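Local atomic coordinates of Lmo0131 protein (Listeria monocytogenes, PDB entry 4Q6J), a protein that is of unproven function but carries an EAL domain with a TIM-barrel fold and may act as a cyclic-guanylate-specific phosphodiesterase. Residues A197-N200 / L201-L205; R189-Q192 / I193-A197; L164-L167 / R168-I172; D216-Q219 / V220-L223. One frame throughout, in Å; residues are numbered along the deposited sequence. Where two conformers were deposited one is given.

Interaction 1 of 4, residues A197-N200 / L201-L205; sequences AIVN and LCHDL
The carbonyl oxygen of Asn200 accepts the backbone N-H of Asp204, with Asn200 O and Asp204 N 2.8 Å apart and an N-H...O angle of 157°. The same i to i+4 bond recurs at the three preceding residues, from Leu201 N to Ala197 O, from Cys202 N to Ile198 O and from His203 N to Val199 O. The Cys202 bond is nearly straight at 172°, its N lying 3.0 Å from Ile198 O.

His203 uses this spacing in a second way. Its CG stands anti to its own carbonyl carbon (chi1 -68°), which brings the imidazole back over the preceding turn, alongside the side chain of Val199 and pointing the same way. One ring face lies over Val199 O, which sits 3.3 Å above the ring plane toward the rim, its closest ring atom being His203 CG. Farther out, Val199 CG1 touches His203 CE1 at 3.4 Å. Val199 O therefore receives a backbone hydrogen bond and is also covered by the ring of the residue that donates it. The far end of the ring is fixed by Asp229, whose OD2 is hydrogen-bonded to His203 NE2 and would probably polarise the imidazole.

On the apolar side, Ile198 CD1 comes within 4.4 Å of Leu201 CD2, a loose contact. Leu201 also packs against Ile193 of the second subunit, so this helix takes part in the subunit interface. The arrangement is that of the C-terminal half of an outer helix in a TIM barrel, here helix 189-204, which joins strands 174-177 and 208-211 in a beta-alpha-beta unit.

Interaction 2 of 4, residues R189-Q192 / I193-A197; sequences RKQQ and IIIRA. With PO4 (phosphate ion), chain M.
Arg189 and Ile193 are brought side by side by their first torsions: Arg189 CG is anti to its backbone N (chi1 176°), whereas Ile193 CG1 is anti to its carbonyl carbon (chi1 -67°). The two chains then point the same way, and Arg189 CG meets Ile193 CD1 at 3.8 Å. Ile194 and Ile195 adopt nearly the same form, each laying its CG1 branch back over a carbonyl one turn earlier, with Ile195 CG1 3.1 Å from Gln191 O.

Gln191 bends at its second torsion (chi2 61°), and its amide oxygen OE1 reaches Ile194 CD1 at 3.4 Å. On the other branch of that amide, NE2 is hydrogen-bonded to Phe181 O, which fixes the rotation of the group. Lys190 reaches the second subunit, where its NZ bonds to Leu167 O of that chain.

Arg189 also approaches a phosphate ion, probably from the crystallisation liquor, which lies at the edge of the guanidinium. The modelled distance is implausibly short, so its details are doubtful.

Backbone bonds such as Ile195 N to Gln191 O, 2.9 Å, hold the regular alpha-helical turns at the start of helix 189-204, an outer helix of the TIM barrel.

Interaction 3 of 4, residues L164-L167 / R168-I172; sequences LAYL and RSLPI
The ring of Tyr166 meets the isobutyl group of Leu170 obliquely, with Leu170 CD1 3.3 Å from Tyr166 CD2 and 3.8 Å from Tyr166 CE2. The ring is also in a cation-pi interaction with Arg129 and touches Met154 of strand 151-154, so apolar and charged neighbours share its surroundings. Tyr166 and Leu170 run side by side and point the same way. In both, CG is anti to the carbonyl carbon (chi1 -84° and -66°), which sets the methyl beside the ring although the backbone of Leu170 has already left the helix.

The other flat group, the guanidinium of Arg168, stands away from this patch. Its extended chain carries it to the second subunit, where NE forms a salt bridge with Asp188 of that chain, NH1 bonds to Ser180 O of that chain and NH2 to Ala183 O of that chain.

The helix closes through backbone bonds. Arg168 N lies 2.9 Å from Leu164 O and Ser169 N 2.9 Å from Ala165 O. The last of the series joins Leu170 N to Tyr166 O at 3.0 Å and is more bent, at 141°. Beyond it, Pro171 centres an inverse gamma turn in which Ile172 N makes a weak bond to Leu170 O. This turn swings Ile172 back toward the helix, bringing its CB within 4.4 Å of Leu167 CD1.

The chemistry thus divides by direction: Tyr166 on Met154 and Leu170 on Ile126 of strand 122-127 seat the helix end against the barrel strands, while the charge of Arg168 is matched across the subunit interface.

Interaction 4 of 4, residues D216-Q219 / V220-L223; sequences DMEQ and VEKL
Among the apolar contacts, Met217, present as selenomethionine, curls through its second and third torsions so that its CE lies 3.5 Å from Val220 CG1, a tight fit. The same methyl meets Glu221 CG at 3.7 Å, the two chains crossing at about a right angle. Val220 and Leu223 turn inward onto Phe231 of strand 230-231.

The polar side-chain contacts are reciprocal bonds between Asp216 and Gln219. Asp216 OD1 accepts the backbone N-H of Gln219 at 2.9 Å, nearly straight at 163°, and Gln219 OE1 accepts in return from Asp216 N at 3.2 Å, the donor lying in the amide carbonyl plane. In Asp216, CG sits beside both the backbone N and the carbonyl carbon (chi1 71°), which turns OD1 back to the N-H of Gln219. Gln219 OE1 also takes the N-H of Glu215, while Gln219 NE2 bonds to Ile182 O, so both ends of the amide are held. At this N-terminus the carboxylate probably interacts favourably with the helix dipole.

Backbone hydrogen bonds take over from there. Val220 N bonds to Asp216 O at 3.2 Å, Glu221 N to Met217 O at 2.9 Å and Leu223 N to Gln219 O. The reciprocal bonds of Asp216 and Gln219 form a capping box, opening helix 217-225 on the outside of the barrel.

How the interactions relate
The four interactions illustrate how side chains a turn apart pack along the outer helices of one TIM barrel. Interactions 1 and 2 share Ala197 on helix 189-204, with centres about 12 Å apart. Interaction 3 lies beside interaction 1, where Leu205 CD1 meets Leu167 CG at 3.8 Å. On its other flank the same long helix meets interaction 4, Gln192 NE2 lying 3.8 Å from Lys222 CD. Helix 189-204 thus stands between the other two, and the centres of interactions 3 and 4 are about 28 Å apart. Interactions 1, 2 and 3 touch the second subunit, whereas no other chain of the assembly reaches interaction 4.

Interaction 1 of 4, residues A197-N200 / L201-L205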
loop_
_atom_site.group_PDB
_atom_site.type_symbol
_atom_site.label_atom_id
_atom_site.label_comp_id
_atom_site.label_asym_id
_atom_site.label_seq_id
_atom_site.Cartn_x
_atom_site.Cartn_y
_atom_site.Cartn_z
ATOM N N ALA B 197 -1.144 -17.995 21.713
ATOM C CA ALA B 197 -2.143 -18.401 20.712
ATOM C C ALA B 197 -1.492 -18.702 19.354
ATOM O O ALA B 197 -1.819 -19.678 18.699
ATOM C CB ALA B 197 -3.168 -17.331 20.564
ATOM N N ILE B 198 -0.552 -17.868 18.942
ATOM C CA ILE B 198 0.083 -18.047 17.646
ATOM C C ILE B 198 1.042 -19.241 17.622
ATOM O O ILE B 198 1.066 -20.006 16.668
ATOM C CB ILE B 198 0.758 -16.733 17.168
ATOM C CG1 ILE B 198 -0.310 -15.657 16.927
ATOM C CG2 ILE B 198 1.588 -16.958 15.933
ATOM C CD1 ILE B 198 -1.496 -16.141 16.065
ATOM N N VAL B 199 1.814 -19.411 18.684
ATOM C CA VAL B 199 2.667 -20.582 18.784
ATOM C C VAL B 199 1.888 -21.904 18.754
ATOM O O VAL B 199 2.228 -22.796 18.002
ATOM C CB VAL B 199 3.558 -20.517 20.036
ATOM C CG1 VAL B 199 4.292 -21.833 20.243
ATOM C CG2 VAL B 199 4.516 -19.359 19.926
ATOM N N ASN B 200 0.843 -22.010 19.568
ATOM C CA ASN B 200 0.031 -23.231 19.604
ATOM C C ASN B 200 -0.703 -23.485 18.282
ATOM O O ASN B 200 -0.923 -24.626 17.895
ATOM C CB ASN B 200 -0.953 -23.210 20.776
ATOM C CG ASN B 200 -1.714 -24.524 20.931
ATOM O OD1 ASN B 200 -2.897 -24.608 20.596
ATOM N ND2 ASN B 200 -1.036 -25.554 21.440
ATOM N N LEU B 201 -1.064 -22.409 17.588
ATOM C CA LEU B 201 -1.661 -22.522 16.272
ATOM C C LEU B 201 -0.653 -23.135 15.285
ATOM O O LEU B 201 -0.964 -24.080 14.567
ATOM C CB LEU B 201 -2.128 -21.162 15.792
ATOM C CG LEU B 201 -2.621 -21.120 14.330
ATOM C CD1 LEU B 201 -3.759 -22.133 14.028
ATOM C CD2 LEU B 201 -3.002 -19.692 13.949
ATOM N N CYS B 202 0.553 -22.580 15.241
ATOM C CA CYS B 202 1.617 -23.127 14.400
ATOM C C CYS B 202 1.894 -24.599 14.666
ATOM O O CYS B 202 2.072 -25.383 13.735
ATOM C CB CYS B 202 2.869 -22.320 14.596
ATOM S SG CYS B 202 2.647 -20.720 13.863
ATOM N N HIS B 203 1.917 -24.963 15.940
ATOM C CA HIS B 203 2.113 -26.349 16.335
ATOM C C HIS B 203 0.929 -27.224 15.935
ATOM O O HIS B 203 1.101 -28.353 15.448
ATOM C CB HIS B 203 2.340 -26.428 17.828
ATOM C CG HIS B 203 3.636 -25.818 18.262
ATOM N ND1 HIS B 203 3.919 -25.531 19.570
ATOM C CD2 HIS B 203 4.725 -25.459 17.548
ATOM C CE1 HIS B 203 5.136 -25.022 19.654
ATOM N NE2 HIS B 203 5.643 -24.967 18.441
ATOM N N ASP B 204 -0.274 -26.704 16.134
ATOM C CA ASP B 204 -1.479 -27.406 15.686
ATOM C C ASP B 204 -1.551 -27.504 14.162
ATOM O O ASP B 204 -2.149 -28.422 13.640
ATOM C CB ASP B 204 -2.727 -26.741 16.241
ATOM C CG ASP B 204 -2.844 -26.906 17.742
ATOM O OD1 ASP B 204 -2.055 -27.649 18.350
ATOM O OD2 ASP B 204 -3.737 -26.289 18.324
ATOM N N LEU B 205 -0.920 -26.583 13.447
ATOM C CA LEU B 205 -0.739 -26.767 12.024
ATOM C C LEU B 205 0.443 -27.694 11.683
ATOM O O LEU B 205 0.683 -27.978 10.516
ATOM C CB LEU B 205 -0.547 -25.427 11.349
ATOM C CG LEU B 205 -1.814 -24.603 11.420
ATOM C CD1 LEU B 205 -1.511 -23.212 10.916
ATOM C CD2 LEU B 205 -2.953 -25.288 10.643
#

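Interaction 2 of 4, residues R189-Q192 / I193-A197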
loop_
_atom_site.group_PDB
_atom_site.type_symbol
_atom_site.label_atom_id
_atom_site.label_comp_id
_atom_site.label_asym_id
_atom_site.label_seq_id
_atom_site.Cartn_x
_atom_site.Cartn_y
_atom_site.Cartn_z
ATOM N N ARG B 189 0.273 -8.156 28.959
ATOM C CA ARG B 189 -0.459 -9.400 29.076
ATOM C C ARG B 189 -1.166 -9.807 27.775
ATOM O O ARG B 189 -1.176 -10.969 27.437
ATOM C CB ARG B 189 -1.460 -9.385 30.224
ATOM C CG ARG B 189 -2.258 -10.674 30.228
ATOM C CD ARG B 189 -3.172 -10.801 31.391
ATOM N NE ARG B 189 -3.959 -9.603 31.610
ATOM C CZ ARG B 189 -4.770 -9.442 32.641
ATOM N NH1 ARG B 189 -4.898 -10.406 33.535
ATOM N NH2 ARG B 189 -5.453 -8.319 32.777
ATOM N N LYS B 190 -1.757 -8.859 27.060
ATOM C CA LYS B 190 -2.419 -9.199 25.826
ATOM C C LYS B 190 -1.427 -9.822 24.831
ATOM O O LYS B 190 -1.750 -10.779 24.154
ATOM C CB LYS B 190 -3.052 -7.957 25.194
ATOM C CG LYS B 190 -4.186 -7.347 25.955
ATOM C CD LYS B 190 -4.717 -6.037 25.285
ATOM C CE LYS B 190 -5.547 -6.307 24.022
ATOM N NZ LYS B 190 -6.233 -5.126 23.403
ATOM N N GLN B 191 -0.211 -9.277 24.745
ATOM C CA GLN B 191 0.759 -9.801 23.790
ATOM C C GLN B 191 1.255 -11.155 24.232
ATOM O O GLN B 191 1.597 -11.994 23.405
ATOM C CB GLN B 191 1.912 -8.819 23.557
ATOM C CG GLN B 191 2.902 -9.214 22.459
ATOM C CD GLN B 191 2.247 -9.328 21.097
ATOM O OE1 GLN B 191 1.091 -8.915 20.914
ATOM N NE2 GLN B 191 2.976 -9.889 20.124
ATOM N N GLN B 192 1.303 -11.377 25.533
ATOM C CA GLN B 192 1.665 -12.718 26.019
ATOM C C GLN B 192 0.631 -13.753 25.615
ATOM O O GLN B 192 0.957 -14.872 25.211
ATOM C CB GLN B 192 1.894 -12.745 27.527
ATOM C CG GLN B 192 3.236 -12.112 27.908
ATOM C CD GLN B 192 3.795 -12.622 29.230
ATOM O OE1 GLN B 192 3.616 -13.790 29.574
ATOM N NE2 GLN B 192 4.485 -11.743 29.971
ATOM N N ILE B 193 -0.623 -13.364 25.712
ATOM C CA ILE B 193 -1.691 -14.233 25.273
ATOM C C ILE B 193 -1.640 -14.436 23.749
ATOM O O ILE B 193 -1.849 -15.548 23.250
ATOM C CB ILE B 193 -3.047 -13.706 25.745
ATOM C CG1 ILE B 193 -3.118 -13.804 27.263
ATOM C CG2 ILE B 193 -4.160 -14.526 25.172
ATOM C CD1 ILE B 193 -4.146 -12.940 27.856
ATOM N N ILE B 194 -1.331 -13.375 23.015
ATOM C CA ILE B 194 -1.313 -13.468 21.568
ATOM C C ILE B 194 -0.216 -14.401 21.096
ATOM O O ILE B 194 -0.435 -15.264 20.235
ATOM C CB ILE B 194 -1.151 -12.100 20.922
ATOM C CG1 ILE B 194 -2.418 -11.272 21.109
ATOM C CG2 ILE B 194 -0.812 -12.245 19.434
ATOM C CD1 ILE B 194 -2.224 -9.802 20.892
ATOM N N ILE B 195 0.973 -14.230 21.665
ATOM C CA ILE B 195 2.091 -15.069 21.300
ATOM C C ILE B 195 1.737 -16.517 21.539
ATOM O O ILE B 195 1.969 -17.353 20.688
ATOM C CB ILE B 195 3.356 -14.738 22.107
ATOM C CG1 ILE B 195 3.868 -13.339 21.746
ATOM C CG2 ILE B 195 4.431 -15.779 21.822
ATOM C CD1 ILE B 195 4.845 -12.760 22.777
ATOM N N ARG B 196 1.178 -16.809 22.700
ATOM C CA ARG B 196 0.905 -18.188 23.027
ATOM C C ARG B 196 -0.105 -18.764 22.030
ATOM O O ARG B 196 0.073 -19.870 21.537
ATOM C CB ARG B 196 0.420 -18.315 24.463
ATOM C CG ARG B 196 0.243 -19.750 24.890
ATOM C CD ARG B 196 -0.170 -19.905 26.340
ATOM N NE ARG B 196 0.878 -19.573 27.309
ATOM C CZ ARG B 196 1.748 -20.446 27.809
ATOM N NH1 ARG B 196 2.637 -20.049 28.693
ATOM N NH2 ARG B 196 1.736 -21.710 27.420
ATOM N N ALA B 197 -1.144 -17.995 21.713
ATOM C CA ALA B 197 -2.143 -18.401 20.712
ATOM C C ALA B 197 -1.492 -18.702 19.354
ATOM O O ALA B 197 -1.819 -19.678 18.699
ATOM C CB ALA B 197 -3.168 -17.331 20.564
HETATM P P PO4 M . -4.673 -13.411 34.563
HETATM O O1 PO4 M . -5.131 -14.810 34.249
HETATM O O2 PO4 M . -5.749 -12.749 35.389
HETATM O O3 PO4 M . -3.329 -13.462 35.246
HETATM O O4 PO4 M . -4.542 -12.668 33.265
#

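Interaction 3 of 4, residues L164-L167 / R168-I172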
loop_
_atom_site.group_PDB
_atom_site.type_symbol
_atom_site.label_atom_id
_atom_site.label_comp_id
_atom_site.label_asym_id
_atom_site.label_seq_id
_atom_site.Cartn_x
_atom_site.Cartn_y
_atom_site.Cartn_z
ATOM N N LEU B 164 -2.300 -14.272 7.908
ATOM C CA LEU B 164 -3.194 -15.402 8.101
ATOM C C LEU B 164 -3.533 -16.152 6.821
ATOM O O LEU B 164 -3.706 -17.351 6.845
ATOM C CB LEU B 164 -4.455 -15.001 8.859
ATOM C CG LEU B 164 -4.224 -14.993 10.361
ATOM C CD1 LEU B 164 -5.529 -14.687 11.072
ATOM C CD2 LEU B 164 -3.653 -16.295 10.874
ATOM N N ALA B 165 -3.663 -15.415 5.720
ATOM C CA ALA B 165 -3.957 -16.008 4.417
ATOM C C ALA B 165 -2.750 -16.749 3.857
ATOM O O ALA B 165 -2.887 -17.806 3.260
ATOM C CB ALA B 165 -4.398 -14.976 3.464
ATOM N N TYR B 166 -1.567 -16.182 4.041
ATOM C CA TYR B 166 -0.344 -16.908 3.752
ATOM C C TYR B 166 -0.307 -18.233 4.491
ATOM O O TYR B 166 -0.023 -19.292 3.928
ATOM C CB TYR B 166 0.864 -16.074 4.146
ATOM C CG TYR B 166 1.263 -15.114 3.074
ATOM C CD1 TYR B 166 0.668 -13.870 2.968
ATOM C CD2 TYR B 166 2.233 -15.446 2.155
ATOM C CE1 TYR B 166 1.052 -12.976 1.960
ATOM C CE2 TYR B 166 2.612 -14.572 1.142
ATOM C CZ TYR B 166 2.027 -13.344 1.038
ATOM O OH TYR B 166 2.429 -12.476 0.030
ATOM N N LEU B 167 -0.602 -18.165 5.772
ATOM C CA LEU B 167 -0.605 -19.339 6.610
ATOM C C LEU B 167 -1.609 -20.376 6.150
ATOM O O LEU B 167 -1.326 -21.560 6.156
ATOM C CB LEU B 167 -0.918 -18.927 8.046
ATOM C CG LEU B 167 -0.603 -19.992 9.071
ATOM C CD1 LEU B 167 0.768 -20.587 8.863
ATOM C CD2 LEU B 167 -0.666 -19.339 10.402
ATOM N N ARG B 168 -2.791 -19.909 5.757
ATOM C CA ARG B 168 -3.865 -20.760 5.289
ATOM C C ARG B 168 -3.547 -21.429 3.957
ATOM O O ARG B 168 -3.715 -22.629 3.819
ATOM C CB ARG B 168 -5.130 -19.926 5.138
ATOM C CG ARG B 168 -6.219 -20.623 4.394
ATOM C CD ARG B 168 -7.383 -19.708 4.100
ATOM N NE ARG B 168 -8.552 -20.494 3.718
ATOM C CZ ARG B 168 -9.793 -20.030 3.645
ATOM N NH1 ARG B 168 -10.069 -18.769 3.927
ATOM N NH2 ARG B 168 -10.750 -20.847 3.299
ATOM N N SER B 169 -3.051 -20.661 2.990
ATOM C CA SER B 169 -3.003 -21.134 1.619
ATOM C C SER B 169 -1.620 -21.418 1.002
ATOM O O SER B 169 -1.528 -21.738 -0.186
ATOM C CB SER B 169 -3.811 -20.194 0.737
ATOM O OG SER B 169 -5.082 -19.962 1.315
ATOM N N LEU B 170 -0.559 -21.310 1.796
ATOM C CA LEU B 170 0.769 -21.730 1.353
ATOM C C LEU B 170 1.272 -22.896 2.216
ATOM O O LEU B 170 0.768 -23.106 3.319
ATOM C CB LEU B 170 1.737 -20.550 1.402
ATOM C CG LEU B 170 1.408 -19.440 0.414
ATOM C CD1 LEU B 170 2.438 -18.374 0.562
ATOM C CD2 LEU B 170 1.404 -20.011 -0.966
ATOM N N PRO B 171 2.249 -23.671 1.720
ATOM C CA PRO B 171 2.685 -24.847 2.482
ATOM C C PRO B 171 3.823 -24.525 3.477
ATOM O O PRO B 171 4.915 -25.045 3.415
ATOM C CB PRO B 171 3.125 -25.811 1.384
ATOM C CG PRO B 171 3.709 -24.936 0.387
ATOM C CD PRO B 171 2.843 -23.665 0.375
ATOM N N ILE B 172 3.504 -23.665 4.431
ATOM C CA ILE B 172 4.463 -23.127 5.378
ATOM C C ILE B 172 4.887 -24.146 6.450
ATOM O O ILE B 172 4.048 -24.831 7.033
ATOM C CB ILE B 172 3.875 -21.868 6.066
ATOM C CG1 ILE B 172 3.334 -20.874 5.038
ATOM C CG2 ILE B 172 4.901 -21.213 6.931
ATOM C CD1 ILE B 172 4.326 -20.516 4.001
#

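Interaction 4 of 4, residues D216-Q219 / V220-L223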
loop_
_atom_site.group_PDB
_atom_site.type_symbol
_atom_site.label_atom_id
_atom_site.label_comp_id
_atom_site.label_asym_id
_atom_site.label_seq_id
_atom_site.Cartn_x
_atom_site.Cartn_y
_atom_site.Cartn_z
ATOM N N ASP B 216 17.367 -10.377 25.174
ATOM C CA ASP B 216 17.765 -10.620 26.565
ATOM C C ASP B 216 17.212 -11.906 27.176
ATOM O O ASP B 216 16.286 -12.511 26.650
ATOM C CB ASP B 216 17.482 -9.400 27.455
ATOM C CG ASP B 216 15.990 -9.151 27.707
ATOM O OD1 ASP B 216 15.185 -10.078 27.784
ATOM O OD2 ASP B 216 15.613 -7.990 27.880
HETATM N N MSE B 217 17.796 -12.300 28.296
HETATM C CA MSE B 217 17.457 -13.558 28.933
HETATM C C MSE B 217 16.006 -13.600 29.471
HETATM O O MSE B 217 15.399 -14.633 29.494
HETATM C CB MSE B 217 18.501 -13.883 30.025
HETATM C CG MSE B 217 18.384 -15.280 30.646
HETATM SE SE MSE B 217 18.619 -16.742 29.381
HETATM C CE MSE B 217 17.173 -17.867 29.997
ATOM N N GLU B 218 15.463 -12.460 29.892
ATOM C CA GLU B 218 14.088 -12.428 30.372
ATOM C C GLU B 218 13.108 -12.785 29.244
ATOM O O GLU B 218 12.100 -13.464 29.476
ATOM C CB GLU B 218 13.743 -11.076 31.016
ATOM C CG GLU B 218 14.414 -10.843 32.374
ATOM C CD GLU B 218 14.025 -9.517 33.061
ATOM O OE1 GLU B 218 12.910 -8.998 32.831
ATOM O OE2 GLU B 218 14.846 -8.998 33.856
ATOM N N GLN B 219 13.416 -12.335 28.027
ATOM C CA GLN B 219 12.675 -12.767 26.848
ATOM C C GLN B 219 12.806 -14.261 26.638
ATOM O O GLN B 219 11.815 -14.918 26.354
ATOM C CB GLN B 219 13.152 -12.052 25.586
ATOM C CG GLN B 219 12.485 -10.704 25.356
ATOM C CD GLN B 219 13.158 -9.904 24.256
ATOM O OE1 GLN B 219 14.381 -9.879 24.136
ATOM N NE2 GLN B 219 12.357 -9.255 23.444
ATOM N N VAL B 220 14.020 -14.788 26.746
ATOM C CA VAL B 220 14.233 -16.214 26.571
ATOM C C VAL B 220 13.376 -17.040 27.524
ATOM O O VAL B 220 12.745 -18.035 27.149
ATOM C CB VAL B 220 15.694 -16.580 26.761
ATOM C CG1 VAL B 220 15.862 -18.110 26.769
ATOM C CG2 VAL B 220 16.529 -15.934 25.660
ATOM N N GLU B 221 13.343 -16.603 28.770
ATOM C CA GLU B 221 12.554 -17.295 29.769
ATOM C C GLU B 221 11.078 -17.384 29.325
ATOM O O GLU B 221 10.491 -18.464 29.354
ATOM C CB GLU B 221 12.689 -16.595 31.115
ATOM C CG GLU B 221 14.063 -16.739 31.709
ATOM C CD GLU B 221 14.275 -15.837 32.921
ATOM O OE1 GLU B 221 13.400 -14.996 33.214
ATOM O OE2 GLU B 221 15.314 -15.968 33.590
ATOM N N LYS B 222 10.500 -16.252 28.896
ATOM C CA LYS B 222 9.088 -16.192 28.516
ATOM C C LYS B 222 8.793 -17.018 27.291
ATOM O O LYS B 222 7.831 -17.754 27.245
ATOM C CB LYS B 222 8.669 -14.758 28.246
ATOM C CG LYS B 222 8.756 -13.885 29.481
ATOM C CD LYS B 222 8.168 -12.521 29.249
ATOM C CE LYS B 222 8.307 -11.651 30.500
ATOM N NZ LYS B 222 9.698 -11.154 30.670
ATOM N N LEU B 223 9.635 -16.878 26.287
ATOM C CA LEU B 223 9.397 -17.538 25.014
ATOM C C LEU B 223 9.577 -19.036 25.152
ATOM O O LEU B 223 8.820 -19.783 24.554
ATOM C CB LEU B 223 10.279 -16.935 23.911
ATOM C CG LEU B 223 10.050 -15.432 23.742
ATOM C CD1 LEU B 223 11.176 -14.796 22.916
ATOM C CD2 LEU B 223 8.628 -15.133 23.181
#